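Local coordinates for protein nicastrin (Dictyostelium purpureum, PDB 4R12) that probably serves as an essential, putatively substrate-recruiting subunit of gamma-secretase, the complex that cleaves integral membrane proteins such as Notch receptors within the membrane, at residues A[175-180]-A[575-580]; A[140-145]-A[171-176]; A[517-522]-A[535-540]. All coordinates share one frame; numbering follows the deposited sequence.

Contact 1 (A[175-180]-A[575-580]); sequences SFMQGA and SNWDYT
Ser-575 and Asn-576 grip the backbone of Gln-178 and Gly-179 where two irregular loops run past each other, one leaving strand 169-174 and the other joining strand 572-575 to strand 581-586. Backbone and serine hydrogen bonds and a Met-aromatic contact join them. The contact thus ties the small-lobe region to a C-terminal loop 395 residues on.

Hydrogen bonding is concentrated at the 575-576 end. Gly-179 N donates to Ser-575 OG over 2.9 Å (N-H...O angle 155°), and the same hydroxyl donates to Asn-576 O at 2.7 Å. Turning OG anti to the backbone N (chi1 177°) places it beside its own carbonyl carbon, where it meets both partners. Asn-576 O also accepts from Gln-178 N at 3.1 Å, so two donors hold it, from opposite faces of its carbonyl plane. An alanine in place of Ser-575 would probably leave Gly-179 N without its acceptor and Asn-576 O with one donor fewer from within the contact.

Water carries the polar link further along. One molecule accepts from Phe-176 N and donates to Tyr-579 O; a second donates to Phe-176 O and accepts from Asp-578 N.

Apolar contact centres on Met-177, whose chain bends at chi2 (-71°) and comes to lie alongside the Trp-577 side chain, both pointing the same way. The sulfur is oblique to the indole, SD standing 4.6 Å from the centroid of the six-membered ring. Thr-25 of strand 21-29 touches both side chains. Within the pair, Met-177 SD comes closest to the ring at Trp-577 CE3, 3.5 Å away, while the methyl CE lies 3.7 Å from that same carbon.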
loop_
_atom_site.group_PDB
_atom_site.type_symbol
_atom_site.label_atom_id
_atom_site.label_comp_id
_atom_site.label_asym_id
_atom_site.label_seq_id
_atom_site.Cartn_x
_atom_site.Cartn_y
_atom_site.Cartn_z
ATOM N N SER A 175 -16.782 -6.635 -15.962
ATOM C CA SER A 175 -16.125 -5.615 -15.157
ATOM C C SER A 175 -16.271 -4.273 -15.843
ATOM O O SER A 175 -15.290 -3.672 -16.273
ATOM C CB SER A 175 -14.645 -5.957 -14.925
ATOM O OG SER A 175 -13.916 -5.979 -16.143
ATOM N N PHE A 176 -17.513 -3.805 -15.955
ATOM C CA PHE A 176 -17.783 -2.550 -16.634
ATOM C C PHE A 176 -17.424 -1.348 -15.779
ATOM O O PHE A 176 -17.992 -1.154 -14.707
ATOM C CB PHE A 176 -19.248 -2.428 -17.051
ATOM C CG PHE A 176 -19.550 -1.120 -17.731
ATOM C CD1 PHE A 176 -19.074 -0.874 -19.011
ATOM C CD2 PHE A 176 -20.265 -0.127 -17.081
ATOM C CE1 PHE A 176 -19.322 0.336 -19.639
ATOM C CE2 PHE A 176 -20.524 1.092 -17.708
ATOM C CZ PHE A 176 -20.050 1.320 -18.985
ATOM N N MET A 177 -16.490 -0.542 -16.279
ATOM C CA MET A 177 -16.017 0.648 -15.587
ATOM C C MET A 177 -16.747 1.881 -16.092
ATOM O O MET A 177 -16.645 2.235 -17.264
ATOM C CB MET A 177 -14.500 0.805 -15.772
ATOM C CG MET A 177 -13.694 -0.388 -15.248
ATOM S SD MET A 177 -13.688 -0.476 -13.443
ATOM C CE MET A 177 -13.923 -2.238 -13.195
ATOM N N GLN A 178 -17.496 2.529 -15.210
ATOM C CA GLN A 178 -18.288 3.686 -15.617
ATOM C C GLN A 178 -17.417 4.867 -16.012
ATOM O O GLN A 178 -17.751 5.604 -16.924
ATOM C CB GLN A 178 -19.234 4.116 -14.506
ATOM C CG GLN A 178 -20.338 3.141 -14.220
ATOM C CD GLN A 178 -21.402 3.763 -13.351
ATOM O OE1 GLN A 178 -22.324 4.412 -13.851
ATOM N NE2 GLN A 178 -21.269 3.589 -12.042
ATOM N N GLY A 179 -16.299 5.040 -15.318
ATOM C CA GLY A 179 -15.406 6.151 -15.589
ATOM C C GLY A 179 -14.460 5.881 -16.744
ATOM O O GLY A 179 -13.962 4.766 -16.915
ATOM N N ALA A 180 -14.194 6.913 -17.531
ATOM C CA ALA A 180 -13.429 6.740 -18.752
ATOM C C ALA A 180 -12.815 8.052 -19.204
ATOM O O ALA A 180 -13.170 9.119 -18.698
ATOM C CB ALA A 180 -14.321 6.169 -19.850
ATOM N N SER A 575 -12.245 4.566 -11.448
ATOM C CA SER A 575 -13.604 4.354 -11.949
ATOM C C SER A 575 -14.524 3.757 -10.901
ATOM O O SER A 575 -14.118 2.854 -10.153
ATOM C CB SER A 575 -13.584 3.426 -13.159
ATOM O OG SER A 575 -14.903 3.155 -13.603
ATOM N N ASN A 576 -15.764 4.247 -10.854
ATOM C CA ASN A 576 -16.837 3.541 -10.152
ATOM C C ASN A 576 -17.188 2.291 -10.937
ATOM O O ASN A 576 -16.992 2.246 -12.154
ATOM C CB ASN A 576 -18.108 4.397 -9.999
ATOM C CG ASN A 576 -17.901 5.637 -9.137
ATOM O OD1 ASN A 576 -16.963 5.714 -8.348
ATOM N ND2 ASN A 576 -18.791 6.615 -9.288
ATOM N N TRP A 577 -17.706 1.278 -10.252
ATOM C CA TRP A 577 -18.307 0.140 -10.938
ATOM C C TRP A 577 -19.405 -0.508 -10.096
ATOM O O TRP A 577 -19.392 -0.421 -8.860
ATOM C CB TRP A 577 -17.241 -0.893 -11.308
ATOM C CG TRP A 577 -16.550 -1.539 -10.141
ATOM C CD1 TRP A 577 -17.031 -2.558 -9.360
ATOM C CD2 TRP A 577 -15.240 -1.236 -9.645
ATOM N NE1 TRP A 577 -16.098 -2.894 -8.403
ATOM C CE2 TRP A 577 -14.994 -2.098 -8.557
ATOM C CE3 TRP A 577 -14.256 -0.314 -10.009
ATOM C CZ2 TRP A 577 -13.802 -2.066 -7.831
ATOM C CZ3 TRP A 577 -13.071 -0.284 -9.285
ATOM C CH2 TRP A 577 -12.857 -1.156 -8.207
ATOM N N ASP A 578 -20.350 -1.157 -10.770
ATOM C CA ASP A 578 -21.475 -1.804 -10.085
ATOM C C ASP A 578 -21.089 -3.164 -9.533
ATOM O O ASP A 578 -21.294 -3.441 -8.347
ATOM C CB ASP A 578 -22.677 -1.949 -11.027
ATOM C CG ASP A 578 -23.423 -0.643 -11.221
ATOM O OD1 ASP A 578 -23.061 0.354 -10.552
ATOM O OD2 ASP A 578 -24.379 -0.612 -12.031
ATOM N N TYR A 579 -20.535 -4.017 -10.389
ATOM C CA TYR A 579 -20.157 -5.365 -9.969
ATOM C C TYR A 579 -19.126 -6.000 -10.897
ATOM O O TYR A 579 -18.970 -5.604 -12.058
ATOM C CB TYR A 579 -21.389 -6.270 -9.897
ATOM C CG TYR A 579 -21.810 -6.800 -11.247
ATOM C CD1 TYR A 579 -22.464 -5.982 -12.153
ATOM C CD2 TYR A 579 -21.540 -8.112 -11.619
ATOM C CE1 TYR A 579 -22.846 -6.452 -13.392
ATOM C CE2 TYR A 579 -21.915 -8.595 -12.857
ATOM C CZ TYR A 579 -22.569 -7.759 -13.742
ATOM O OH TYR A 579 -22.953 -8.222 -14.984
ATOM N N THR A 580 -18.440 -7.007 -10.368
ATOM C CA THR A 580 -17.435 -7.756 -11.106
ATOM C C THR A 580 -17.749 -9.250 -11.042
ATOM O O THR A 580 -18.073 -9.764 -9.969
ATOM C CB THR A 580 -16.030 -7.473 -10.538
ATOM O OG1 THR A 580 -15.493 -6.300 -11.162
ATOM C CG2 THR A 580 -15.097 -8.656 -10.771
HETATM O O HOH W 1 -19.724 -5.254 -14.664
HETATM O O HOH W 2 -20.270 -1.251 -13.526
#

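Contact 2 (A[140-145]-A[171-176])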
loop_
_atom_site.group_PDB
_atom_site.type_symbol
_atom_site.label_atom_id
_atom_site.label_comp_id
_atom_site.label_asym_id
_atom_site.label_seq_id
_atom_site.Cartn_x
_atom_site.Cartn_y
_atom_site.Cartn_z
ATOM N N PRO A 140 -8.765 -2.064 -23.627
ATOM C CA PRO A 140 -10.182 -1.992 -24.006
ATOM C C PRO A 140 -10.957 -3.296 -23.781
ATOM O O PRO A 140 -12.108 -3.425 -24.235
ATOM C CB PRO A 140 -10.119 -1.660 -25.501
ATOM C CG PRO A 140 -8.873 -2.340 -25.952
ATOM C CD PRO A 140 -7.890 -2.207 -24.805
ATOM N N PHE A 141 -10.331 -4.252 -23.103
ATOM C CA PHE A 141 -10.953 -5.532 -22.794
ATOM C C PHE A 141 -10.633 -5.864 -21.345
ATOM O O PHE A 141 -9.645 -5.358 -20.810
ATOM C CB PHE A 141 -10.449 -6.640 -23.735
ATOM C CG PHE A 141 -8.943 -6.756 -23.806
ATOM C CD1 PHE A 141 -8.227 -7.421 -22.813
ATOM C CD2 PHE A 141 -8.243 -6.220 -24.877
ATOM C CE1 PHE A 141 -6.846 -7.524 -22.891
ATOM C CE2 PHE A 141 -6.864 -6.332 -24.960
ATOM C CZ PHE A 141 -6.165 -6.984 -23.968
ATOM N N PRO A 142 -11.455 -6.707 -20.704
ATOM C CA PRO A 142 -11.196 -6.982 -19.288
ATOM C C PRO A 142 -10.067 -7.991 -19.078
ATOM O O PRO A 142 -9.835 -8.880 -19.911
ATOM C CB PRO A 142 -12.530 -7.540 -18.798
ATOM C CG PRO A 142 -13.107 -8.207 -20.011
ATOM C CD PRO A 142 -12.677 -7.377 -21.183
ATOM N N ILE A 143 -9.357 -7.832 -17.966
ATOM C CA ILE A 143 -8.351 -8.790 -17.555
ATOM C C ILE A 143 -8.629 -9.182 -16.100
ATOM O O ILE A 143 -8.767 -8.314 -15.230
ATOM C CB ILE A 143 -6.904 -8.229 -17.699
ATOM C CG1 ILE A 143 -6.695 -7.640 -19.102
ATOM C CG2 ILE A 143 -5.869 -9.319 -17.427
ATOM C CD1 ILE A 143 -5.265 -7.145 -19.369
ATOM N N PHE A 144 -8.767 -10.483 -15.857
ATOM C CA PHE A 144 -8.915 -11.011 -14.496
ATOM C C PHE A 144 -7.779 -11.953 -14.139
ATOM O O PHE A 144 -7.379 -12.789 -14.960
ATOM C CB PHE A 144 -10.220 -11.808 -14.324
ATOM C CG PHE A 144 -11.480 -10.981 -14.287
ATOM C CD1 PHE A 144 -11.748 -10.034 -15.251
ATOM C CD2 PHE A 144 -12.443 -11.226 -13.324
ATOM C CE1 PHE A 144 -12.940 -9.313 -15.235
ATOM C CE2 PHE A 144 -13.636 -10.508 -13.304
ATOM C CZ PHE A 144 -13.878 -9.549 -14.263
ATOM N N ALA A 145 -7.304 -11.869 -12.898
ATOM C CA ALA A 145 -6.580 -12.973 -12.307
ATOM C C ALA A 145 -7.574 -13.824 -11.510
ATOM O O ALA A 145 -8.661 -13.358 -11.156
ATOM C CB ALA A 145 -5.445 -12.479 -11.404
ATOM N N ALA A 171 -15.816 -18.506 -21.512
ATOM C CA ALA A 171 -16.025 -17.730 -20.289
ATOM C C ALA A 171 -16.567 -16.340 -20.579
ATOM O O ALA A 171 -16.431 -15.829 -21.686
ATOM C CB ALA A 171 -14.728 -17.619 -19.491
ATOM N N GLU A 172 -17.188 -15.739 -19.569
ATOM C CA GLU A 172 -17.599 -14.347 -19.647
ATOM C C GLU A 172 -17.007 -13.556 -18.492
ATOM O O GLU A 172 -17.087 -13.968 -17.334
ATOM C CB GLU A 172 -19.128 -14.213 -19.651
ATOM C CG GLU A 172 -19.610 -12.778 -19.467
ATOM C CD GLU A 172 -21.115 -12.637 -19.611
ATOM O OE1 GLU A 172 -21.709 -13.384 -20.411
ATOM O OE2 GLU A 172 -21.705 -11.778 -18.923
ATOM N N LEU A 173 -16.414 -12.416 -18.829
ATOM C CA LEU A 173 -15.839 -11.501 -17.857
ATOM C C LEU A 173 -16.649 -10.199 -17.781
ATOM O O LEU A 173 -16.735 -9.445 -18.757
ATOM C CB LEU A 173 -14.373 -11.191 -18.216
ATOM C CG LEU A 173 -13.267 -12.239 -18.028
ATOM C CD1 LEU A 173 -13.494 -13.504 -18.853
ATOM C CD2 LEU A 173 -11.890 -11.634 -18.348
ATOM N N ASP A 174 -17.236 -9.941 -16.619
ATOM C CA ASP A 174 -17.978 -8.710 -16.353
ATOM C C ASP A 174 -17.188 -7.784 -15.436
ATOM O O ASP A 174 -16.953 -8.110 -14.268
ATOM C CB ASP A 174 -19.332 -9.012 -15.698
ATOM C CG ASP A 174 -20.175 -9.962 -16.508
ATOM O OD1 ASP A 174 -20.281 -9.763 -17.733
ATOM O OD2 ASP A 174 -20.735 -10.910 -15.916
ATOM N N SER A 175 -16.782 -6.635 -15.962
ATOM C CA SER A 175 -16.125 -5.615 -15.157
ATOM C C SER A 175 -16.271 -4.273 -15.843
ATOM O O SER A 175 -15.290 -3.672 -16.273
ATOM C CB SER A 175 -14.645 -5.957 -14.925
ATOM O OG SER A 175 -13.916 -5.979 -16.143
ATOM N N PHE A 176 -17.513 -3.805 -15.955
ATOM C CA PHE A 176 -17.783 -2.550 -16.634
ATOM C C PHE A 176 -17.424 -1.348 -15.779
ATOM O O PHE A 176 -17.992 -1.154 -14.707
ATOM C CB PHE A 176 -19.248 -2.428 -17.051
ATOM C CG PHE A 176 -19.550 -1.120 -17.731
ATOM C CD1 PHE A 176 -19.074 -0.874 -19.011
ATOM C CD2 PHE A 176 -20.265 -0.127 -17.081
ATOM C CE1 PHE A 176 -19.322 0.336 -19.639
ATOM C CE2 PHE A 176 -20.524 1.092 -17.708
ATOM C CZ PHE A 176 -20.050 1.320 -18.985
HETATM O O HOH W 3 -11.083 -6.068 -16.170
#
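Pro-142 and Ser-175 mark the nearest approach of the two backbones, 6.6 Å between their CA atoms, and no direct hydrogen bond joins the segments, which meet mainly through side chains, with one bridging water.

The Phe-144 ring and Leu-173 form the largest part of the interface. Leu-173 CG lies over one ring face in a CH-pi contact, 4.3 Å from the centroid and 27° off the normal, and the methyl CD2 reaches Phe-144 CD1 at 3.5 Å. With CG anti to the carbonyl carbon (chi1 -73°), Phe-144 sends its ring past the leucine, the two side chains running in opposite directions. The far rim of the ring reaches the backbone: Asp-174 O lies in the ring plane, at the edge, 3.4 Å from Phe-144 CZ. Pro-142 adds its own ring, CG standing 3.7 Å from Leu-173 CB.

Ser-175 OG faces Pro-142 CB at 3.4 Å and is joined to Ile-143 N by a water, 2.8 Å from OG, that accepts from this amide. Leu-582 of strand 581-586 packs on both Phe-144 and Leu-173.

All five residues that touch are buried, so the chemistry implies a hydrophobic join within the small-lobe region, with the water giving the buried serine hydroxyl a polar partner.

Contact 3 (A[517-522]-A[535-540]); sequences STLTNC and SGQCVS
Thr-518 and Cys-538 form the hydrogen-bonded pair of an antiparallel strand pairing, Thr-518 N to Cys-538 O at 2.9 Å and Cys-538 N to Thr-518 O at 2.8 Å. The axes of the short segments 517-522 and 536-540 run 147° apart. Farther along, Gly-536 O accepts from both Thr-520 N and Asn-521 N, the first bond nearly straight at 170°.

On the face bearing Ser-517, Leu-519 and Gln-537, the glutamine bends at chi2 (-80°) and lies across the neighbouring strand. Its NE2 donates to Ser-517 OG over 2.9 Å, with the hydroxyl in the amide plane, while Gln-537 OE1 rests 3.5 Å from Leu-519 CB. One amide thus reaches two residues of the partner strand.

Elsewhere, Thr-520 OG1 lies 3.3 Å from Cys-538 SG. The same hydroxyl accepts from Cys-522 N at 3.1 Å, which makes an ST turn of residues 520-522. Gly-536 adopts a positive phi, where a CB would jam against the preceding carbonyl oxygen.

A disulfide to Cys-533 ties Cys-522 to strand 532-534, and one to Cys-528 ties Cys-538 to the intervening loop, where Asp-525, Cys-528 and Ser-531 belong to a calcium site. Strand 536-540 is the middle of a three-stranded antiparallel sheet between 516-522 and 532-534, and Val-539 O accepts from Tyr-510 OH of helix 500-512.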
loop_
_atom_site.group_PDB
_atom_site.type_symbol
_atom_site.label_atom_id
_atom_site.label_comp_id
_atom_site.label_asym_id
_atom_site.label_seq_id
_atom_site.Cartn_x
_atom_site.Cartn_y
_atom_site.Cartn_z
ATOM N N SER A 517 -8.307 1.844 29.756
ATOM C CA SER A 517 -9.404 1.001 29.308
ATOM C C SER A 517 -10.352 0.767 30.469
ATOM O O SER A 517 -9.933 0.344 31.541
ATOM C CB SER A 517 -8.891 -0.333 28.774
ATOM O OG SER A 517 -9.970 -1.134 28.326
ATOM N N THR A 518 -11.636 1.024 30.243
ATOM C CA THR A 518 -12.626 0.981 31.311
ATOM C C THR A 518 -13.810 0.132 30.896
ATOM O O THR A 518 -14.312 0.280 29.784
ATOM C CB THR A 518 -13.112 2.393 31.675
ATOM O OG1 THR A 518 -11.989 3.187 32.067
ATOM C CG2 THR A 518 -14.130 2.339 32.820
ATOM N N LEU A 519 -14.245 -0.757 31.786
ATOM C CA LEU A 519 -15.419 -1.592 31.530
ATOM C C LEU A 519 -16.694 -0.755 31.573
ATOM O O LEU A 519 -17.038 -0.222 32.619
ATOM C CB LEU A 519 -15.504 -2.727 32.553
ATOM C CG LEU A 519 -16.774 -3.582 32.561
ATOM C CD1 LEU A 519 -16.982 -4.264 31.209
ATOM C CD2 LEU A 519 -16.685 -4.626 33.671
ATOM N N THR A 520 -17.396 -0.653 30.443
ATOM C CA THR A 520 -18.584 0.204 30.353
ATOM C C THR A 520 -19.772 -0.510 29.720
ATOM O O THR A 520 -20.892 -0.004 29.724
ATOM C CB THR A 520 -18.295 1.469 29.520
ATOM O OG1 THR A 520 -18.068 1.085 28.160
ATOM C CG2 THR A 520 -17.055 2.188 30.037
ATOM N N ASN A 521 -19.505 -1.687 29.161
ATOM C CA ASN A 521 -20.481 -2.395 28.340
ATOM C C ASN A 521 -20.903 -1.582 27.119
ATOM O O ASN A 521 -22.012 -1.730 26.638
ATOM C CB ASN A 521 -21.716 -2.788 29.170
ATOM C CG ASN A 521 -21.377 -3.796 30.251
ATOM O OD1 ASN A 521 -20.596 -4.714 30.010
ATOM N ND2 ASN A 521 -21.929 -3.617 31.446
ATOM N N CYS A 522 -20.004 -0.750 26.602
ATOM C CA CYS A 522 -20.285 -0.025 25.362
ATOM C C CYS A 522 -20.552 -0.998 24.210
ATOM O O CYS A 522 -19.978 -2.101 24.190
ATOM C CB CYS A 522 -19.120 0.892 25.001
ATOM S SG CYS A 522 -17.562 -0.005 24.701
ATOM N N SER A 535 -15.188 -4.365 22.523
ATOM C CA SER A 535 -15.778 -5.494 23.256
ATOM C C SER A 535 -16.219 -5.117 24.673
ATOM O O SER A 535 -15.864 -5.800 25.640
ATOM C CB SER A 535 -14.777 -6.659 23.337
ATOM O OG SER A 535 -14.390 -7.096 22.047
ATOM N N GLY A 536 -16.945 -4.009 24.802
ATOM C CA GLY A 536 -17.442 -3.563 26.097
ATOM C C GLY A 536 -16.495 -2.704 26.922
ATOM O O GLY A 536 -16.852 -2.269 28.024
ATOM N N GLN A 537 -15.287 -2.481 26.416
ATOM C CA GLN A 537 -14.353 -1.555 27.046
ATOM C C GLN A 537 -14.298 -0.244 26.278
ATOM O O GLN A 537 -14.232 -0.255 25.045
ATOM C CB GLN A 537 -12.943 -2.149 27.113
ATOM C CG GLN A 537 -12.852 -3.513 27.790
ATOM C CD GLN A 537 -12.860 -3.413 29.300
ATOM O OE1 GLN A 537 -13.653 -4.069 29.957
ATOM N NE2 GLN A 537 -11.978 -2.588 29.856
ATOM N N CYS A 538 -14.321 0.878 27.002
ATOM C CA CYS A 538 -13.939 2.164 26.412
ATOM C C CYS A 538 -12.429 2.320 26.536
ATOM O O CYS A 538 -11.887 2.329 27.641
ATOM C CB CYS A 538 -14.671 3.331 27.085
ATOM S SG CYS A 538 -16.404 3.415 26.590
ATOM N N VAL A 539 -11.751 2.387 25.395
ATOM C CA VAL A 539 -10.293 2.368 25.366
ATOM C C VAL A 539 -9.767 3.723 24.918
ATOM O O VAL A 539 -10.243 4.300 23.939
ATOM C CB VAL A 539 -9.764 1.256 24.430
ATOM C CG1 VAL A 539 -8.243 1.223 24.421
ATOM C CG2 VAL A 539 -10.337 -0.101 24.850
ATOM N N SER A 540 -8.785 4.231 25.651
ATOM C CA SER A 540 -8.230 5.544 25.353
ATOM C C SER A 540 -6.835 5.395 24.764
ATOM O O SER A 540 -5.997 4.696 25.318
ATOM C CB SER A 540 -8.192 6.400 26.613
ATOM O OG SER A 540 -9.503 6.613 27.107
HETATM O O HOH W 4 -18.673 -4.044 22.283
#

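Contacts 1 and 2 are neighbours, their centres 11 Å apart, and share Ser-175 and Phe-176: the chain leaves strand 169-174 in contact 2 and passes directly into the loop of contact 1. They also touch through the other partner segments, with Thr-580 CG2 packing 3.5 Å from Phe-144 CE2. Contact 3 is remote, its centre 41 Å from that of contact 1 and 46 Å from that of contact 2. In sequence, however, it is nested inside the long excursion that contact 1 closes, whereas contact 2 is complete before it begins. Contact 3 lies near the bound calcium, the Cys-538 side chain about 7 Å from the ion, and its disulfide partner Cys-528 belongs to the site.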